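Local coordinates for protein beta-N-acetylhexosaminidase (Microbacterium sp. HJ5, PDB 7BWG) that probably hydrolyses terminal non-reducing N-acetyl-D-hexosamine residues of N-acetyl-beta-D-hexosaminides, as a family 20 glycoside hydrolase, at residues A[21-25]-A[494-498]; A[136-140]-A[428-432]; A[151-155]-A[205-210]; A[162-166]-A[221-227]; A[395-399]-A[415-420]. One frame throughout, in Å; residues are numbered along the deposited sequence.

Contact 1: A[21-25]-A[494-498]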
# COMPACT_ATOMS: atom_id res chain seq x y z
N ALA A 21 -29.17 -22.03 -21.87
CA ALA A 21 -27.72 -22.14 -21.79
C ALA A 21 -27.12 -20.94 -21.07
O ALA A 21 -27.43 -19.79 -21.39
CB ALA A 21 -27.13 -22.26 -23.19
N VAL A 22 -26.25 -21.22 -20.10
CA VAL A 22 -25.54 -20.19 -19.34
C VAL A 22 -24.18 -20.73 -18.94
O VAL A 22 -24.08 -21.85 -18.43
CB VAL A 22 -26.34 -19.74 -18.10
CG1 VAL A 22 -27.41 -18.73 -18.47
CG2 VAL A 22 -26.96 -20.94 -17.41
N VAL A 23 -23.13 -19.95 -19.18
CA VAL A 23 -21.76 -20.36 -18.87
C VAL A 23 -21.12 -19.30 -17.97
O VAL A 23 -21.15 -18.11 -18.31
CB VAL A 23 -20.93 -20.57 -20.15
CG1 VAL A 23 -19.55 -21.11 -19.81
CG2 VAL A 23 -21.65 -21.52 -21.09
N PRO A 24 -20.50 -19.68 -16.84
CA PRO A 24 -20.30 -21.04 -16.32
C PRO A 24 -21.60 -21.70 -15.86
O PRO A 24 -22.52 -21.01 -15.45
CB PRO A 24 -19.36 -20.83 -15.12
CG PRO A 24 -18.82 -19.45 -15.27
CD PRO A 24 -19.89 -18.67 -15.96
N ALA A 25 -21.64 -23.03 -15.95
CA ALA A 25 -22.82 -23.78 -15.54
C ALA A 25 -23.13 -23.50 -14.08
O ALA A 25 -22.29 -23.78 -13.21
CB ALA A 25 -22.60 -25.27 -15.77
N ARG A 494 -23.50 -25.17 -24.51
CA ARG A 494 -23.83 -23.93 -23.83
C ARG A 494 -22.94 -22.78 -24.27
O ARG A 494 -23.43 -21.66 -24.51
CB ARG A 494 -23.74 -24.13 -22.32
CG ARG A 494 -24.68 -25.20 -21.78
CD ARG A 494 -24.63 -25.28 -20.26
NE ARG A 494 -23.53 -26.11 -19.79
CZ ARG A 494 -22.41 -25.64 -19.25
NH1 ARG A 494 -22.24 -24.33 -19.10
NH2 ARG A 494 -21.46 -26.47 -18.85
N VAL A 495 -21.63 -23.01 -24.39
CA VAL A 495 -20.74 -21.96 -24.85
C VAL A 495 -20.93 -21.67 -26.33
O VAL A 495 -20.61 -20.57 -26.80
CB VAL A 495 -19.27 -22.31 -24.51
CG1 VAL A 495 -18.82 -23.54 -25.25
CG2 VAL A 495 -18.34 -21.15 -24.79
N GLY A 496 -21.49 -22.62 -27.09
CA GLY A 496 -21.86 -22.35 -28.47
C GLY A 496 -23.09 -21.50 -28.63
O GLY A 496 -23.24 -20.83 -29.66
N ALA A 497 -23.99 -21.51 -27.65
CA ALA A 497 -25.17 -20.65 -27.69
C ALA A 497 -24.84 -19.21 -27.35
O ALA A 497 -25.60 -18.31 -27.73
CB ALA A 497 -26.24 -21.18 -26.73
N LEU A 498 -23.73 -18.96 -26.66
CA LEU A 498 -23.32 -17.60 -26.31
C LEU A 498 -22.56 -16.91 -27.43
O LEU A 498 -22.09 -15.78 -27.24
CB LEU A 498 -22.46 -17.62 -25.05
CG LEU A 498 -23.01 -18.40 -23.85
CD1 LEU A 498 -22.13 -18.18 -22.63
CD2 LEU A 498 -24.45 -17.99 -23.55

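Contact 2: A[136-140]-A[428-432]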
# COMPACT_ATOMS: atom_id res chain seq x y z
N ALA A 136 -23.56 -20.38 -6.76
CA ALA A 136 -22.49 -20.15 -5.79
C ALA A 136 -21.17 -20.62 -6.38
O ALA A 136 -21.13 -21.63 -7.09
CB ALA A 136 -22.78 -20.88 -4.47
N PRO A 137 -20.07 -19.92 -6.12
CA PRO A 137 -18.79 -20.29 -6.73
C PRO A 137 -18.12 -21.45 -6.01
O PRO A 137 -18.24 -21.62 -4.80
CB PRO A 137 -17.95 -19.01 -6.61
CG PRO A 137 -18.85 -17.97 -6.00
CD PRO A 137 -19.94 -18.71 -5.30
N ARG A 138 -17.40 -22.26 -6.79
CA ARG A 138 -16.67 -23.39 -6.22
C ARG A 138 -15.34 -22.95 -5.62
O ARG A 138 -14.98 -23.39 -4.52
CB ARG A 138 -16.44 -24.46 -7.29
CG ARG A 138 -15.79 -25.73 -6.77
CD ARG A 138 -15.44 -26.67 -7.90
NE ARG A 138 -14.69 -27.83 -7.44
CZ ARG A 138 -14.07 -28.69 -8.24
NH1 ARG A 138 -14.11 -28.52 -9.56
NH2 ARG A 138 -13.41 -29.72 -7.73
N PHE A 139 -14.61 -22.08 -6.31
CA PHE A 139 -13.31 -21.61 -5.87
C PHE A 139 -13.34 -20.10 -5.67
O PHE A 139 -13.90 -19.37 -6.49
CB PHE A 139 -12.22 -21.99 -6.87
CG PHE A 139 -12.08 -23.47 -7.09
CD1 PHE A 139 -11.75 -24.32 -6.05
CD2 PHE A 139 -12.28 -24.02 -8.35
CE1 PHE A 139 -11.63 -25.68 -6.25
CE2 PHE A 139 -12.16 -25.38 -8.56
CZ PHE A 139 -11.83 -26.21 -7.50
N ALA A 140 -12.73 -19.64 -4.57
CA ALA A 140 -12.69 -18.21 -4.29
C ALA A 140 -11.79 -17.47 -5.27
O ALA A 140 -12.00 -16.27 -5.51
CB ALA A 140 -12.22 -17.97 -2.86
N TRP A 428 -10.49 -31.80 -18.00
CA TRP A 428 -9.75 -31.90 -16.75
C TRP A 428 -10.65 -31.48 -15.59
O TRP A 428 -11.57 -30.69 -15.75
CB TRP A 428 -8.48 -31.04 -16.77
CG TRP A 428 -8.74 -29.57 -16.85
CD1 TRP A 428 -9.23 -28.88 -17.93
CD2 TRP A 428 -8.52 -28.60 -15.82
NE1 TRP A 428 -9.32 -27.55 -17.63
CE2 TRP A 428 -8.90 -27.35 -16.34
CE3 TRP A 428 -8.04 -28.68 -14.51
CZ2 TRP A 428 -8.81 -26.18 -15.59
CZ3 TRP A 428 -7.96 -27.51 -13.77
CH2 TRP A 428 -8.34 -26.28 -14.31
N GLU A 429 -10.35 -32.03 -14.41
CA GLU A 429 -11.04 -31.71 -13.17
C GLU A 429 -10.04 -31.06 -12.22
O GLU A 429 -8.98 -31.65 -11.96
CB GLU A 429 -11.65 -32.96 -12.54
CG GLU A 429 -11.96 -32.84 -11.06
CD GLU A 429 -12.93 -31.73 -10.74
OE1 GLU A 429 -12.69 -30.98 -9.77
OE2 GLU A 429 -13.94 -31.60 -11.46
N PRO A 430 -10.32 -29.87 -11.69
CA PRO A 430 -9.36 -29.23 -10.77
C PRO A 430 -9.01 -30.06 -9.55
O PRO A 430 -7.97 -29.83 -8.94
CB PRO A 430 -10.07 -27.93 -10.38
CG PRO A 430 -10.94 -27.62 -11.55
CD PRO A 430 -11.42 -28.96 -12.05
N SER A 431 -9.85 -31.03 -9.18
CA SER A 431 -9.59 -31.87 -8.02
C SER A 431 -8.71 -33.07 -8.34
O SER A 431 -7.77 -33.37 -7.60
CB SER A 431 -10.90 -32.35 -7.40
OG SER A 431 -11.65 -31.26 -6.87
N THR A 432 -8.99 -33.76 -9.45
CA THR A 432 -8.23 -34.97 -9.77
C THR A 432 -6.82 -34.64 -10.25
O THR A 432 -5.86 -35.29 -9.84
CB THR A 432 -8.98 -35.79 -10.83

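Contact 3: A[151-155]-A[205-210]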
# COMPACT_ATOMS: atom_id res chain seq x y z
N HIS A 151 4.43 -8.14 -24.81
CA HIS A 151 3.79 -7.08 -25.58
C HIS A 151 3.05 -6.18 -24.61
O HIS A 151 2.10 -6.63 -23.96
CB HIS A 151 2.84 -7.64 -26.64
CG HIS A 151 3.51 -8.08 -27.90
ND1 HIS A 151 4.21 -7.21 -28.71
CD2 HIS A 151 3.58 -9.29 -28.50
CE1 HIS A 151 4.69 -7.87 -29.75
NE2 HIS A 151 4.32 -9.14 -29.64
N PHE A 152 3.47 -4.92 -24.52
CA PHE A 152 2.83 -3.99 -23.60
C PHE A 152 1.41 -3.73 -24.05
O PHE A 152 1.18 -3.10 -25.09
CB PHE A 152 3.62 -2.68 -23.51
CG PHE A 152 2.97 -1.66 -22.62
CD1 PHE A 152 2.75 -1.92 -21.28
CD2 PHE A 152 2.55 -0.44 -23.14
CE1 PHE A 152 2.14 -0.99 -20.47
CE2 PHE A 152 1.95 0.50 -22.33
CZ PHE A 152 1.74 0.22 -20.99
N HIS A 153 0.44 -4.21 -23.27
CA HIS A 153 -0.96 -3.99 -23.57
C HIS A 153 -1.44 -2.75 -22.83
O HIS A 153 -1.30 -2.68 -21.60
CB HIS A 153 -1.79 -5.20 -23.18
CG HIS A 153 -1.45 -6.43 -23.96
ND1 HIS A 153 -1.52 -6.48 -25.33
CD2 HIS A 153 -1.01 -7.65 -23.56
CE1 HIS A 153 -1.16 -7.68 -25.75
NE2 HIS A 153 -0.85 -8.41 -24.69
N PRO A 154 -2.00 -1.76 -23.52
CA PRO A 154 -2.39 -0.51 -22.85
C PRO A 154 -3.54 -0.72 -21.88
O PRO A 154 -4.17 -1.78 -21.82
CB PRO A 154 -2.79 0.40 -24.01
CG PRO A 154 -3.19 -0.54 -25.11
CD PRO A 154 -2.29 -1.74 -24.96
N VAL A 155 -3.80 0.33 -21.10
CA VAL A 155 -4.89 0.30 -20.12
C VAL A 155 -6.23 0.06 -20.81
O VAL A 155 -7.11 -0.60 -20.25
CB VAL A 155 -4.90 1.61 -19.31
CG1 VAL A 155 -5.67 1.42 -18.02
CG2 VAL A 155 -3.48 2.08 -19.04
N ASP A 205 8.60 -4.53 -31.15
CA ASP A 205 7.29 -3.90 -31.09
C ASP A 205 7.27 -2.81 -30.02
O ASP A 205 8.17 -2.74 -29.18
CB ASP A 205 6.23 -4.97 -30.79
CG ASP A 205 5.66 -5.58 -32.06
OD1 ASP A 205 5.04 -4.84 -32.85
OD2 ASP A 205 5.85 -6.80 -32.27
N PRO A 206 6.28 -1.92 -30.05
CA PRO A 206 6.27 -0.80 -29.10
C PRO A 206 6.29 -1.27 -27.65
O PRO A 206 5.62 -2.24 -27.28
CB PRO A 206 4.97 -0.06 -29.43
CG PRO A 206 4.70 -0.39 -30.85
CD PRO A 206 5.21 -1.79 -31.06
N GLY A 207 7.06 -0.56 -26.83
CA GLY A 207 7.15 -0.86 -25.42
C GLY A 207 6.19 -0.03 -24.59
O GLY A 207 5.00 0.05 -24.90
N GLY A 208 6.69 0.60 -23.54
CA GLY A 208 5.88 1.40 -22.64
C GLY A 208 5.71 0.74 -21.29
O GLY A 208 6.20 -0.36 -21.03
N PHE A 209 4.99 1.44 -20.42
CA PHE A 209 4.77 0.98 -19.06
C PHE A 209 3.51 1.62 -18.50
O PHE A 209 3.00 2.60 -19.05
CB PHE A 209 5.98 1.30 -18.16
CG PHE A 209 6.34 2.76 -18.13
CD1 PHE A 209 7.25 3.28 -19.03
CD2 PHE A 209 5.77 3.61 -17.19
CE1 PHE A 209 7.59 4.62 -19.00
CE2 PHE A 209 6.10 4.95 -17.16
CZ PHE A 209 7.01 5.46 -18.07
N TYR A 210 3.02 1.06 -17.41
CA TYR A 210 1.93 1.66 -16.65
C TYR A 210 2.52 2.61 -15.61
O TYR A 210 3.35 2.20 -14.79
CB TYR A 210 1.09 0.59 -15.96
CG TYR A 210 0.40 -0.39 -16.88
CD1 TYR A 210 -0.24 0.05 -18.03
CD2 TYR A 210 0.39 -1.75 -16.60
CE1 TYR A 210 -0.88 -0.85 -18.88
CE2 TYR A 210 -0.24 -2.65 -17.44
CZ TYR A 210 -0.87 -2.19 -18.57
OH TYR A 210 -1.50 -3.09 -19.41

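Contact 4: A[162-166]-A[221-227]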
# COMPACT_ATOMS: atom_id res chain seq x y z
N ILE A 162 -10.89 -6.89 -18.65
CA ILE A 162 -11.47 -7.00 -17.32
C ILE A 162 -12.97 -7.24 -17.42
O ILE A 162 -13.53 -8.08 -16.69
CB ILE A 162 -11.15 -5.74 -16.49
CG1 ILE A 162 -9.68 -5.74 -16.08
CG2 ILE A 162 -12.05 -5.66 -15.26
CD1 ILE A 162 -9.31 -4.65 -15.10
N GLY A 163 -13.65 -6.53 -18.32
CA GLY A 163 -15.08 -6.75 -18.50
C GLY A 163 -15.39 -8.10 -19.11
O GLY A 163 -16.38 -8.75 -18.75
N HIS A 164 -14.55 -8.55 -20.05
CA HIS A 164 -14.77 -9.85 -20.69
C HIS A 164 -14.65 -10.98 -19.67
O HIS A 164 -15.51 -11.88 -19.62
CB HIS A 164 -13.77 -10.05 -21.83
CG HIS A 164 -13.86 -9.01 -22.90
ND1 HIS A 164 -14.93 -8.15 -23.02
CD2 HIS A 164 -13.02 -8.70 -23.92
CE1 HIS A 164 -14.74 -7.35 -24.05
NE2 HIS A 164 -13.59 -7.67 -24.62
N ALA A 165 -13.60 -10.96 -18.85
CA ALA A 165 -13.43 -12.00 -17.84
C ALA A 165 -14.49 -11.91 -16.76
O ALA A 165 -14.88 -12.94 -16.20
CB ALA A 165 -12.03 -11.90 -17.22
N ALA A 166 -14.97 -10.70 -16.45
CA ALA A 166 -15.99 -10.55 -15.42
C ALA A 166 -17.34 -11.09 -15.88
O ALA A 166 -18.15 -11.50 -15.05
CB ALA A 166 -16.11 -9.09 -15.01
N TYR A 221 -10.86 0.02 -11.78
CA TYR A 221 -11.76 -0.55 -12.77
C TYR A 221 -12.07 -2.01 -12.45
O TYR A 221 -13.22 -2.45 -12.56
CB TYR A 221 -11.16 -0.42 -14.17
CG TYR A 221 -12.08 -0.83 -15.29
CD1 TYR A 221 -12.11 -2.14 -15.75
CD2 TYR A 221 -12.91 0.10 -15.91
CE1 TYR A 221 -12.95 -2.52 -16.78
CE2 TYR A 221 -13.75 -0.27 -16.94
CZ TYR A 221 -13.77 -1.58 -17.37
OH TYR A 221 -14.60 -1.96 -18.40
N ALA A 222 -11.04 -2.77 -12.04
CA ALA A 222 -11.26 -4.16 -11.66
C ALA A 222 -12.12 -4.28 -10.42
O ALA A 222 -12.87 -5.25 -10.28
CB ALA A 222 -9.91 -4.86 -11.45
N ALA A 223 -12.03 -3.31 -9.51
CA ALA A 223 -12.85 -3.35 -8.30
C ALA A 223 -14.33 -3.15 -8.63
O ALA A 223 -15.19 -3.80 -8.04
CB ALA A 223 -12.38 -2.29 -7.31
N SER A 224 -14.63 -2.25 -9.57
CA SER A 224 -16.01 -2.07 -10.01
C SER A 224 -16.57 -3.31 -10.68
O SER A 224 -17.79 -3.51 -10.67
CB SER A 224 -16.11 -0.87 -10.96
OG SER A 224 -15.15 -0.96 -11.99
N ARG A 225 -15.71 -4.15 -11.26
CA ARG A 225 -16.11 -5.46 -11.75
C ARG A 225 -15.87 -6.56 -10.72
O ARG A 225 -15.95 -7.74 -11.06
CB ARG A 225 -15.36 -5.79 -13.05
CG ARG A 225 -15.97 -5.19 -14.31
CD ARG A 225 -15.65 -3.71 -14.43
NE ARG A 225 -16.60 -3.01 -15.29
CZ ARG A 225 -16.74 -1.69 -15.33
NH1 ARG A 225 -15.98 -0.92 -14.56
NH2 ARG A 225 -17.63 -1.14 -16.14
N HIS A 226 -15.56 -6.18 -9.48
CA HIS A 226 -15.35 -7.12 -8.37
C HIS A 226 -14.20 -8.08 -8.66
O HIS A 226 -14.22 -9.23 -8.24
CB HIS A 226 -16.63 -7.88 -8.04
CG HIS A 226 -17.83 -7.00 -7.88
ND1 HIS A 226 -18.60 -6.60 -8.95
CD2 HIS A 226 -18.37 -6.42 -6.79
CE1 HIS A 226 -19.58 -5.82 -8.52
NE2 HIS A 226 -19.46 -5.70 -7.21
N MET A 227 -13.19 -7.60 -9.39
CA MET A 227 -11.98 -8.35 -9.65
C MET A 227 -10.83 -7.74 -8.86
O MET A 227 -10.75 -6.52 -8.69
CB MET A 227 -11.63 -8.34 -11.14
CG MET A 227 -12.73 -8.83 -12.06
SD MET A 227 -12.08 -9.84 -13.41
CE MET A 227 -10.71 -8.82 -13.97

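Contact 5: A[395-399]-A[415-420]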
# COMPACT_ATOMS: atom_id res chain seq x y z
N PRO A 395 -3.08 -25.49 -15.60
CA PRO A 395 -2.36 -26.48 -16.41
C PRO A 395 -2.05 -25.95 -17.80
O PRO A 395 -2.92 -25.43 -18.49
CB PRO A 395 -3.32 -27.67 -16.45
CG PRO A 395 -4.32 -27.42 -15.36
CD PRO A 395 -4.44 -25.94 -15.25
N ALA A 396 -0.78 -26.09 -18.20
CA ALA A 396 -0.34 -25.56 -19.49
C ALA A 396 -1.09 -26.22 -20.64
O ALA A 396 -1.61 -25.54 -21.53
CB ALA A 396 1.17 -25.76 -19.65
N ASP A 397 -1.15 -27.56 -20.64
CA ASP A 397 -1.87 -28.26 -21.69
C ASP A 397 -3.35 -27.95 -21.69
O ASP A 397 -4.00 -28.04 -22.74
CB ASP A 397 -1.64 -29.77 -21.56
CG ASP A 397 -2.13 -30.31 -20.23
OD1 ASP A 397 -2.30 -29.52 -19.29
OD2 ASP A 397 -2.35 -31.54 -20.13
N ALA A 398 -3.91 -27.56 -20.54
CA ALA A 398 -5.34 -27.31 -20.42
C ALA A 398 -5.69 -25.84 -20.60
O ALA A 398 -6.35 -25.47 -21.57
CB ALA A 398 -5.85 -27.81 -19.06
N ILE A 399 -5.24 -24.98 -19.68
CA ILE A 399 -5.82 -23.65 -19.52
C ILE A 399 -4.93 -22.54 -20.06
O ILE A 399 -5.35 -21.37 -20.04
CB ILE A 399 -6.19 -23.39 -18.05
CG1 ILE A 399 -7.47 -22.56 -17.98
CG2 ILE A 399 -5.04 -22.75 -17.31
CD1 ILE A 399 -8.65 -23.28 -18.61
N TRP A 415 4.18 -25.46 -27.03
CA TRP A 415 5.26 -26.11 -26.30
C TRP A 415 4.77 -27.10 -25.25
O TRP A 415 5.59 -27.86 -24.72
CB TRP A 415 6.16 -25.06 -25.63
CG TRP A 415 5.47 -24.21 -24.61
CD1 TRP A 415 4.99 -22.94 -24.80
CD2 TRP A 415 5.19 -24.54 -23.25
NE1 TRP A 415 4.42 -22.48 -23.64
CE2 TRP A 415 4.54 -23.44 -22.67
CE3 TRP A 415 5.43 -25.67 -22.46
CZ2 TRP A 415 4.12 -23.43 -21.34
CZ3 TRP A 415 5.02 -25.66 -21.14
CH2 TRP A 415 4.37 -24.55 -20.60
N ALA A 416 3.48 -27.10 -24.91
CA ALA A 416 2.97 -28.04 -23.92
C ALA A 416 3.08 -29.46 -24.45
O ALA A 416 4.13 -30.09 -24.35
CB ALA A 416 1.51 -27.71 -23.57
N ASN A 417 1.98 -29.99 -24.99
CA ASN A 417 1.98 -31.25 -25.72
C ASN A 417 1.25 -31.07 -27.04
O ASN A 417 0.38 -31.86 -27.42
CB ASN A 417 1.37 -32.37 -24.89
CG ASN A 417 2.04 -32.54 -23.54
OD1 ASN A 417 3.26 -32.68 -23.46
ND2 ASN A 417 1.25 -32.54 -22.48
N GLY A 418 1.61 -30.01 -27.76
CA GLY A 418 0.95 -29.65 -28.99
C GLY A 418 -0.05 -28.53 -28.78
O GLY A 418 -0.15 -27.95 -27.69
N PRO A 419 -0.81 -28.20 -29.82
CA PRO A 419 -1.89 -27.23 -29.66
C PRO A 419 -2.96 -27.74 -28.71
O PRO A 419 -3.09 -28.94 -28.46
CB PRO A 419 -2.44 -27.07 -31.08
CG PRO A 419 -1.33 -27.52 -31.98
CD PRO A 419 -0.62 -28.60 -31.22
N THR A 420 -3.73 -26.81 -28.16
CA THR A 420 -4.76 -27.11 -27.17
C THR A 420 -6.13 -26.91 -27.80
O THR A 420 -6.50 -25.78 -28.15
CB THR A 420 -4.60 -26.23 -25.93
OG1 THR A 420 -3.38 -26.57 -25.25
CG2 THR A 420 -5.78 -26.42 -24.98

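Contact 1: A[21-25]-A[494-498]
The loop before strand 28-31, near the N-terminus and within the family 20 domain 2 region, packs here on the end of helix 488-497: Ala21, Val23 and Ala25 lie along Arg494 and the last turn of the helix. The contact thus ties the start of the chain to one of its last helices. Ala21 suits its place because the backbones come close, and its CB rests 3.8 Å from Ala497 CB. Val23 turns toward the helix, whereas Val22 turns away and packs on helix 105-118. With CG1 of Val23 anti to the backbone N (chi1 -175°), CG2 is swung toward the helix and lies 3.6 Å from Arg494 CB. On the same side chain, CB meets Leu498 CD1 at 3.6 Å, so a branched residue fills the corner between helix and loop. Arg494 has a long aliphatic stem that lines this apolar strip before the chain bends at chi3 (-84°) and carries the guanidinium across to Ala25. Arg494 NH1 makes a weak hydrogen bond of 3.2 Å to Val22 O, which sits at the edge of the guanidinium. The stronger partner of Arg494 NH1 is Glu473 OE1, in a salt bridge, and the same oxygen accepts a bond from Ala25 N. Ser490 OG and Leu485 O take up NE and NH2, so every nitrogen of this buried charged group is satisfied. Over one face of the guanidinium sits the small methyl of Ala25, with CB 3.5 Å from Arg494 CZ.

Contact 2: A[136-140]-A[428-432]
A salt bridge backed by a small apolar patch links Arg138 and Phe139, in the connection between the domain 2 strand 126-135 and strand 141-147, to Glu429, Pro430 and Ser431 in the loop preceding strand 442-449. Arg138 reaches across with its chain extended, CG being anti to the backbone N (chi1 -175°). NH1 and NH2 meet Glu429 end-on, both on OE1, which lies in the guanidinium plane. Arg138 NH1 is 2.8 Å from Glu429 OE1 and uses its syn lone pair, while Arg138 NH2 at 2.5 Å meets the same oxygen nearly along its C-O axis. The carboxylate and guanidinium planes are 43° apart. Segment 136-140 runs straight into strand 141-147, and the loop holding 428-432 leads on to strand 442-449; the two strands are parallel neighbours in the TIM-type barrel of the catalytic domain. Glu429 OE1 is held from its own segment too: Ser431 N donates to it at 2.9 Å and Ser431 OG at 3.1 Å, both from the anti side and somewhat out of the carboxylate plane. Four donors on one oxygen would probably keep the carboxylate ionised, and OE2 has a further partner in Thr480 N. Beside the bridge, Phe139 CE2 packs against Pro430 CB at 3.8 Å, the rigid proline giving the phenyl a firm apolar neighbour. Arg138 CG lies over the centre of the Phe139 ring, 3.9 Å above its plane.

Contact 3: A[151-155]-A[205-210]
The carbonyl oxygen of Gly208 accepts a hydrogen bond from Arg184 NH1 and also lies over one face of the Phe152 ring, 3.8 Å from CD1. Phe152 is the hub of the contact. Its CG stands anti to the backbone N (chi1 177°), which sends the ring flat across the backbone of residues 207-209. Gly208 CA makes a CH-pi contact with it, 4.2 Å from the ring centroid and 25° off the normal, while Phe209 N lies over the same ring nearer the rim. Glycine is apt at position 208: the backbone has a positive phi and an extended psi, and without a CB the residue lets the ring lie directly against the main chain. In the TIM-type barrel, residues 151-155 join strand 141-147 to helix 155-166; the segment 205-210 ends the long excursion, including helix 192-196, between strand 172-179 and helix 212-224. They thus lie at the end of the barrel where the strands finish. Pro154 is at the N-cap position, where its missing N-H costs the helix no backbone bond; its carbonyl accepts from Thr157 OG1. Tyr210 receives Phe152 on one face, with CE1 of Phe152 3.4 Å from CE1 of Tyr210. The two rings are inclined by 53°, neither stacked nor perpendicular. Val155 flanks the tyrosine as well, its CG2 lying 3.9 Å from Tyr210 CE1, and both residues also pack on Ile218. At the other end Asp205 OD2 comes to the edge of the His151 ring, 3.0 Å from CE1, while OD1 forms a salt bridge with Arg455.

Contact 4: A[162-166]-A[221-227]
On the outside of the TIM-type barrel, helix 155-166 packs on the end of helix 212-224 and the turn after it, through Ile162, Tyr221, Ala222 and Met227. Ile162 is the central residue. With CG1 beside the backbone N (chi1 -73°), CG2 stands anti to that N and approaches the edge of the Tyr221 ring, 3.6 Å from CD1. The other branch extends so that Ile162 CD1 reaches Ala222 CB at 3.7 Å. Met227 has a flexible chain, bent at chi2 and chi3 to bring CE to 3.7 Å from Ile162 CG2. Small Ala166 lets the turn at Arg225 come close, its CB lying 3.9 Å from Arg225 CB. A Schellman motif ends helix 212-224: His226 at C-prime takes a positive phi, with Met227 N bonded to Ala222 O and His226 N to Ala223 O. This turn returns the chain to the barrel, and both Met227 and Ile162 touch Leu173 of strand 172-179. The Arg225 guanidinium lies over the Tyr221 ring, with CZ of the tyrosine 3.5 Å above the guanidinium plane. Across the pair the chemistry is almost wholly apolar, so the contribution of this contact probably comes from burial of apolar surface and fit of shape.

Contact 5: A[395-399]-A[415-420]
The indole of Trp415 meets the methyl of Ala396 obliquely, with the six-membered ring foremost: CH2 of the tryptophan lies 3.6 Å from Ala396 CB. CG of Trp415 sits between the backbone N and the carbonyl carbon (chi1 62°), which turns the broad ring back toward the short helix 396-399. That helix follows strand 391-393 of the TIM-type barrel of the catalytic domain, and the loop 415-420, ahead of helix 422-426, folds over it. Alanine suits both sides where the backbones come close: Ala416 CB lies 3.9 Å from Asp397 CA and 4.4 Å from Ala396 CB. The carboxylate of Asp397 is engaged outside the two segments, OD1 accepting from Tyr370 N. Its main-chain carbonyl is the polar link instead. Thr420, buried and turned toward the helix, donates its hydroxyl OG1 to Asp397 O at 3.0 Å, from 44° above the carbonyl plane. Arg424 makes a weak bond to the same OG1. A threonine thus serves twice, its hydroxyl meeting a carbonyl while its methyl, anti to the backbone N, lies beside the helix carbonyls, Thr420 CG2 being 3.3 Å from Asp397 O and 3.6 Å from Ala398 O.

Contact 1 closes the widest loop of the five, and the other four nest within it. Contact 2 encloses contacts 3 to 5. Contacts 3 and 4 cross along the chain and share helices 155-166 and 212-224: contact 3 lies where they begin and contact 4 near their ends, with centres about 20 Å apart. Contact 5 comes later and touches contact 2, Trp428 packing on Pro395, Ala398 and Ile399. Contacts 2 and 3 lie on opposite sides of the chain's centre. Contact 1 joins the N-terminal region to a helix near the C-terminus, contact 2 ties the connection between the domain 2 sheet and the barrel to a barrel loop, and contacts 3 to 5 lie within the barrel domain.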